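PDB 4FSP: probable porin from Pseudomonas aeruginosa, which probably forms a channel through the outer membrane for the uptake of small solutes, as a porin of the OprD family. Local coordinates for residues Ala180-Ala191 against Asp290-Gly298. Numbering follows the deposited sequence.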
ATOM      1  N   ALA A 180      -7.391  10.625  -9.502  1.00 37.36           N
ATOM      2  CA  ALA A 180      -8.817  10.737  -9.232  1.00 36.51           C
ATOM      3  C   ALA A 180      -9.187  10.230  -7.844  1.00 37.38           C
ATOM      4  O   ALA A 180      -8.582   9.275  -7.330  1.00 33.39           O
ATOM      5  CB  ALA A 180      -9.623   9.993 -10.299  1.00 30.78           C
ATOM      6  N   LEU A 181     -10.184  10.873  -7.243  1.00 35.36           N
ATOM      7  CA  LEU A 181     -10.712  10.434  -5.960  1.00 31.29           C
ATOM      8  C   LEU A 181     -11.446   9.113  -6.153  1.00 30.27           C
ATOM      9  O   LEU A 181     -12.337   9.010  -6.991  1.00 36.16           O
ATOM     10  CB  LEU A 181     -11.675  11.488  -5.419  1.00 31.25           C
ATOM     11  CG  LEU A 181     -12.490  11.039  -4.209  1.00 32.90           C
ATOM     12  CD1 LEU A 181     -11.555  10.826  -3.014  1.00 23.60           C
ATOM     13  CD2 LEU A 181     -13.561  12.073  -3.901  1.00 32.45           C
ATOM     14  N   PHE A 182     -11.069   8.088  -5.403  1.00 31.08           N
ATOM     15  CA  PHE A 182     -11.766   6.813  -5.511  1.00 38.99           C
ATOM     16  C   PHE A 182     -13.143   6.859  -4.838  1.00 39.97           C
ATOM     17  O   PHE A 182     -13.224   6.855  -3.616  1.00 45.36           O
ATOM     18  CB  PHE A 182     -10.925   5.703  -4.890  1.00 35.87           C
ATOM     19  CG  PHE A 182     -11.555   4.346  -4.988  1.00 41.89           C
ATOM     20  CD1 PHE A 182     -12.242   3.969  -6.134  1.00 41.41           C
ATOM     21  CD2 PHE A 182     -11.449   3.442  -3.946  1.00 42.75           C
ATOM     22  CE1 PHE A 182     -12.816   2.716  -6.230  1.00 40.28           C
ATOM     23  CE2 PHE A 182     -12.021   2.189  -4.040  1.00 40.76           C
ATOM     24  CZ  PHE A 182     -12.701   1.825  -5.185  1.00 34.37           C
ATOM     25  N   ASN A 183     -14.218   6.893  -5.625  1.00 44.44           N
ATOM     26  CA  ASN A 183     -15.556   6.972  -5.044  1.00 52.76           C
ATOM     27  C   ASN A 183     -15.880   5.761  -4.170  1.00 64.69           C
ATOM     28  O   ASN A 183     -15.777   5.850  -2.948  1.00 82.57           O
ATOM     29  CB  ASN A 183     -16.641   7.207  -6.103  1.00 51.26           C
ATOM     30  CG  ASN A 183     -17.710   8.197  -5.633  1.00 55.35           C
ATOM     31  OD1 ASN A 183     -17.832   8.476  -4.437  1.00 54.81           O
ATOM     32  ND2 ASN A 183     -18.487   8.725  -6.574  1.00 50.36           N
ATOM     33  N   ARG A 184     -16.237   4.639  -4.792  1.00 59.51           N
ATOM     34  CA  ARG A 184     -16.632   3.418  -4.062  1.00 53.61           C
ATOM     35  C   ARG A 184     -17.902   3.624  -3.247  1.00 47.78           C
ATOM     36  O   ARG A 184     -17.924   4.451  -2.336  1.00 51.33           O
ATOM     37  CB  ARG A 184     -15.510   2.890  -3.148  1.00 42.38           C
ATOM     38  CG  ARG A 184     -15.985   1.791  -2.193  1.00 43.83           C
ATOM     39  CD  ARG A 184     -14.835   0.984  -1.603  1.00 49.14           C
ATOM     40  NE  ARG A 184     -15.155  -0.446  -1.595  1.00 52.97           N
ATOM     41  CZ  ARG A 184     -14.304  -1.410  -1.253  1.00 50.88           C
ATOM     42  NH1 ARG A 184     -13.067  -1.114  -0.870  1.00 47.84           N
ATOM     43  NH2 ARG A 184     -14.699  -2.676  -1.291  1.00 57.39           N
ATOM     44  N   ASN A 185     -18.953   2.878  -3.584  1.00 44.02           N
ATOM     45  CA  ASN A 185     -20.245   2.979  -2.902  1.00 51.20           C
ATOM     46  C   ASN A 185     -20.794   4.414  -2.845  1.00 52.27           C
ATOM     47  O   ASN A 185     -21.506   4.774  -1.907  1.00 50.31           O
ATOM     48  CB  ASN A 185     -20.169   2.388  -1.484  1.00 61.95           C
ATOM     49  CG  ASN A 185     -19.622   0.963  -1.462  1.00 71.14           C
ATOM     50  OD1 ASN A 185     -19.534   0.300  -2.494  1.00 81.29           O
ATOM     51  ND2 ASN A 185     -19.260   0.484  -0.272  1.00 68.85           N
ATOM     52  N   ARG A 186     -20.445   5.228  -3.841  1.00 48.26           N
ATOM     53  CA  ARG A 186     -20.915   6.617  -3.925  1.00 52.37           C
ATOM     54  C   ARG A 186     -20.663   7.468  -2.665  1.00 41.84           C
ATOM     55  O   ARG A 186     -21.454   8.361  -2.356  1.00 43.14           O
ATOM     56  CB  ARG A 186     -22.413   6.652  -4.271  1.00 60.71           C
ATOM     57  CG  ARG A 186     -22.856   5.579  -5.254  1.00 70.90           C
ATOM     58  CD  ARG A 186     -24.375   5.490  -5.346  1.00 79.08           C
ATOM     59  NE  ARG A 186     -24.925   6.449  -6.301  1.00 86.79           N
ATOM     60  CZ  ARG A 186     -25.732   7.452  -5.972  1.00 89.40           C
ATOM     61  NH1 ARG A 186     -26.091   7.620  -4.709  1.00 86.47           N
ATOM     62  NH2 ARG A 186     -26.183   8.281  -6.906  1.00 93.63           N
ATOM     63  N   ARG A 187     -19.576   7.196  -1.945  1.00 39.37           N
ATOM     64  CA  ARG A 187     -19.267   7.918  -0.702  1.00 35.90           C
ATOM     65  C   ARG A 187     -19.194   9.429  -0.873  1.00 37.47           C
ATOM     66  O   ARG A 187     -19.486  10.192   0.055  1.00 42.85           O
ATOM     67  CB  ARG A 187     -17.943   7.428  -0.115  1.00 30.42           C
ATOM     68  CG  ARG A 187     -18.037   6.075   0.555  1.00 33.87           C
ATOM     69  CD  ARG A 187     -16.662   5.462   0.707  1.00 30.52           C
ATOM     70  NE  ARG A 187     -16.766   4.136   1.312  1.00 36.11           N
ATOM     71  CZ  ARG A 187     -15.739   3.316   1.486  1.00 31.63           C
ATOM     72  NH1 ARG A 187     -14.520   3.686   1.099  1.00 27.69           N
ATOM     73  NH2 ARG A 187     -15.940   2.130   2.045  1.00 35.47           N
ATOM     74  N   PHE A 188     -18.799   9.848  -2.065  1.00 31.87           N
ATOM     75  CA  PHE A 188     -18.651  11.254  -2.374  1.00 43.39           C
ATOM     76  C   PHE A 188     -19.572  11.611  -3.539  1.00 51.45           C
ATOM     77  O   PHE A 188     -20.292  10.743  -4.032  1.00 49.02           O
ATOM     78  CB  PHE A 188     -17.184  11.510  -2.694  1.00 41.37           C
ATOM     79  CG  PHE A 188     -16.259  10.927  -1.669  1.00 41.49           C
ATOM     80  CD1 PHE A 188     -16.278  11.403  -0.357  1.00 38.24           C
ATOM     81  CD2 PHE A 188     -15.400   9.887  -1.995  1.00 25.80           C
ATOM     82  CE1 PHE A 188     -15.440  10.864   0.606  1.00 28.97           C
ATOM     83  CE2 PHE A 188     -14.557   9.338  -1.036  1.00 24.41           C
ATOM     84  CZ  PHE A 188     -14.575   9.825   0.274  1.00 26.50           C
ATOM     85  N   ALA A 189     -19.564  12.871  -3.969  1.00 55.12           N
ATOM     86  CA  ALA A 189     -20.460  13.308  -5.042  1.00 64.05           C
ATOM     87  C   ALA A 189     -20.139  12.659  -6.396  1.00 63.60           C
ATOM     88  O   ALA A 189     -21.041  12.281  -7.145  1.00 73.95           O
ATOM     89  CB  ALA A 189     -20.452  14.817  -5.161  1.00 65.94           C
ATOM     90  N   GLY A 190     -18.853  12.542  -6.703  1.00 58.88           N
ATOM     91  CA  GLY A 190     -18.401  11.884  -7.918  1.00 59.37           C
ATOM     92  C   GLY A 190     -16.923  11.574  -7.789  1.00 61.88           C
ATOM     93  O   GLY A 190     -16.327  11.910  -6.764  1.00 61.04           O
ATOM     94  N   ALA A 191     -16.318  10.938  -8.794  1.00 62.46           N
ATOM     95  CA  ALA A 191     -14.877  10.650  -8.716  1.00 60.11           C
ATOM     96  C   ALA A 191     -14.057  11.785  -9.302  1.00 56.31           C
ATOM     97  O   ALA A 191     -13.477  11.651 -10.379  1.00 58.78           O
ATOM     98  CB  ALA A 191     -14.515   9.317  -9.380  1.00 50.25           C
ATOM     99  N   ASP A 290     -19.237  13.692   8.214  1.00 33.13           N
ATOM    100  CA  ASP A 290     -20.284  13.371   7.252  1.00 42.02           C
ATOM    101  C   ASP A 290     -19.874  12.391   6.148  1.00 34.49           C
ATOM    102  O   ASP A 290     -20.739  11.896   5.429  1.00 34.99           O
ATOM    103  CB  ASP A 290     -20.832  14.650   6.613  1.00 42.30           C
ATOM    104  CG  ASP A 290     -21.539  15.532   7.608  1.00 43.03           C
ATOM    105  OD1 ASP A 290     -21.716  15.086   8.758  1.00 48.48           O
ATOM    106  OD2 ASP A 290     -21.928  16.663   7.241  1.00 45.70           O
ATOM    107  N   HIS A 291     -18.575  12.119   5.995  1.00 28.05           N
ATOM    108  CA  HIS A 291     -18.123  11.258   4.895  1.00 29.08           C
ATOM    109  C   HIS A 291     -17.186  10.125   5.259  1.00 31.28           C
ATOM    110  O   HIS A 291     -16.626  10.081   6.355  1.00 26.84           O
ATOM    111  CB  HIS A 291     -17.483  12.089   3.790  1.00 31.57           C
ATOM    112  CG  HIS A 291     -18.431  13.061   3.179  1.00 38.75           C
ATOM    113  ND1 HIS A 291     -18.618  14.333   3.683  1.00 41.30           N
ATOM    114  CD2 HIS A 291     -19.293  12.933   2.143  1.00 38.45           C
ATOM    115  CE1 HIS A 291     -19.535  14.956   2.963  1.00 39.97           C
ATOM    116  NE2 HIS A 291     -19.959  14.129   2.020  1.00 42.74           N
ATOM    117  N   GLY A 292     -17.005   9.216   4.304  1.00 36.17           N
ATOM    118  CA  GLY A 292     -16.055   8.132   4.449  1.00 22.64           C
ATOM    119  C   GLY A 292     -14.636   8.588   4.150  1.00 27.77           C
ATOM    120  O   GLY A 292     -14.385   9.776   3.920  1.00 24.78           O
ATOM    121  N   PHE A 293     -13.712   7.632   4.141  1.00 23.34           N
ATOM    122  CA  PHE A 293     -12.294   7.905   4.045  1.00 20.21           C
ATOM    123  C   PHE A 293     -11.848   8.029   2.584  1.00 34.39           C
ATOM    124  O   PHE A 293     -11.948   7.077   1.816  1.00 31.51           O
ATOM    125  CB  PHE A 293     -11.529   6.768   4.720  1.00 20.21           C
ATOM    126  CG  PHE A 293     -10.037   6.963   4.729  1.00 27.61           C
ATOM    127  CD1 PHE A 293      -9.425   7.780   5.683  1.00 25.63           C
ATOM    128  CD2 PHE A 293      -9.245   6.330   3.794  1.00 19.50           C
ATOM    129  CE1 PHE A 293      -8.039   7.968   5.683  1.00 25.51           C
ATOM    130  CE2 PHE A 293      -7.850   6.502   3.797  1.00 20.35           C
ATOM    131  CZ  PHE A 293      -7.248   7.323   4.738  1.00 27.19           C
ATOM    132  N   PRO A 294     -11.330   9.202   2.201  1.00 29.73           N
ATOM    133  CA  PRO A 294     -10.918   9.380   0.808  1.00 26.85           C
ATOM    134  C   PRO A 294      -9.488   8.930   0.573  1.00 25.40           C
ATOM    135  O   PRO A 294      -8.619   9.015   1.466  1.00 25.21           O
ATOM    136  CB  PRO A 294     -10.998  10.894   0.615  1.00 29.58           C
ATOM    137  CG  PRO A 294     -10.621  11.442   1.961  1.00 28.77           C
ATOM    138  CD  PRO A 294     -11.116  10.423   3.000  1.00 27.10           C
ATOM    139  N   TYR A 295      -9.264   8.449  -0.645  1.00 21.89           N
ATOM    140  CA  TYR A 295      -7.945   8.061  -1.142  1.00 20.96           C
ATOM    141  C   TYR A 295      -7.992   7.954  -2.663  1.00 20.99           C
ATOM    142  O   TYR A 295      -9.074   7.973  -3.247  1.00 27.85           O
ATOM    143  CB  TYR A 295      -7.462   6.762  -0.491  1.00 19.07           C
ATOM    144  CG  TYR A 295      -8.386   5.539  -0.569  1.00 36.89           C
ATOM    145  CD1 TYR A 295      -9.554   5.453   0.193  1.00 25.55           C
ATOM    146  CD2 TYR A 295      -8.031   4.434  -1.336  1.00 38.63           C
ATOM    147  CE1 TYR A 295     -10.354   4.320   0.150  1.00 23.65           C
ATOM    148  CE2 TYR A 295      -8.825   3.305  -1.382  1.00 37.58           C
ATOM    149  CZ  TYR A 295      -9.977   3.248  -0.633  1.00 31.75           C
ATOM    150  OH  TYR A 295     -10.759   2.118  -0.685  1.00 35.08           O
ATOM    151  N   LEU A 296      -6.836   7.869  -3.311  1.00 27.23           N
ATOM    152  CA  LEU A 296      -6.802   7.964  -4.776  1.00 34.34           C
ATOM    153  C   LEU A 296      -7.144   6.637  -5.452  1.00 30.57           C
ATOM    154  O   LEU A 296      -6.831   5.559  -4.926  1.00 28.43           O
ATOM    155  CB  LEU A 296      -5.426   8.429  -5.260  1.00 34.94           C
ATOM    156  CG  LEU A 296      -4.920   9.750  -4.677  1.00 33.88           C
ATOM    157  CD1 LEU A 296      -3.458   9.995  -5.045  1.00 21.17           C
ATOM    158  CD2 LEU A 296      -5.805  10.891  -5.140  1.00 29.75           C
ATOM    159  N   GLU A 297      -7.788   6.719  -6.614  1.00 32.48           N
ATOM    160  CA  GLU A 297      -7.889   5.571  -7.511  1.00 35.81           C
ATOM    161  C   GLU A 297      -6.503   4.971  -7.753  1.00 35.40           C
ATOM    162  O   GLU A 297      -5.510   5.703  -7.913  1.00 33.10           O
ATOM    163  CB  GLU A 297      -8.476   5.991  -8.862  1.00 29.18           C
ATOM    164  CG  GLU A 297      -9.918   6.455  -8.812  1.00 44.19           C
ATOM    165  CD  GLU A 297     -10.514   6.615 -10.200  1.00 51.58           C
ATOM    166  OE1 GLU A 297      -9.788   6.384 -11.194  1.00 55.12           O
ATOM    167  OE2 GLU A 297     -11.710   6.969 -10.306  1.00 56.78           O
ATOM    168  N   GLY A 298      -6.433   3.644  -7.789  1.00 31.77           N
ATOM    169  CA  GLY A 298      -5.173   2.955  -8.023  1.00 36.60           C
ATOM    170  C   GLY A 298      -4.369   2.653  -6.770  1.00 38.77           C
ATOM    171  O   GLY A 298      -3.309   2.024  -6.852  1.00 40.63           O
TER
HETATM  172  O   HOH W   1      -5.728   8.280  -9.157  1.00 42.81           O
HETATM  173  O   HOH W   2     -13.455   6.010  -0.318  1.00 51.08           O
HETATM  174  O   HOH W   3     -13.564   6.219  -8.329  1.00 57.57           O
HETATM  175  O   HOH W   4     -19.284   9.065   2.607  1.00 47.36           O
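Two backbone hydrogen bonds tie Ala180-Ala191 to Asp290-Gly298 where the two segments run past each other at Leu181 and Leu296: Glu297 N donates a hydrogen bond to Ala180 O at 2.8 Å, and Phe182 N donates one to Tyr295 O at 2.9 Å. Both are nearly straight, and together they make a single isolated beta bridge just beyond the end of strand 179-180.

Aromatic contact continues from there. The Phe182 ring, carried by an extended first torsion (chi1 -179°), lies alongside Tyr295 and directs its CD2-CE2 edge at the tyrosine face, an offset edge-to-face pair with planes at 74° and CD2 3.6 Å from Tyr295 CZ. The Tyr295 hydroxyl is hydrogen-bonded to Asp311.

In this outer-membrane beta-barrel, two inter-strand loops far apart in sequence thus pack on each other, the first leading into strand 193-205, the second following strand 278-288.

Apolar packing centres on Pro294, whose CB is met by Leu181 CD1 and by Phe188 CZ, each at 3.7 Å. The edge of the Phe188 ring meets Gly292 O and His291 CB, while Arg187 CB covers one ring face.

Waters bridge polar atoms of the two segments. One molecule joins Arg187 NH1 to Phe293 O; the same guanidinium forms salt bridges with Asp311 and Glu314. Others link Arg187 O to Gly292 N, Ala180 N to Glu297 O, and Asn183 N to Glu297 OE2, while the carboxylate carbon of Glu297 rests against Ala180 CB.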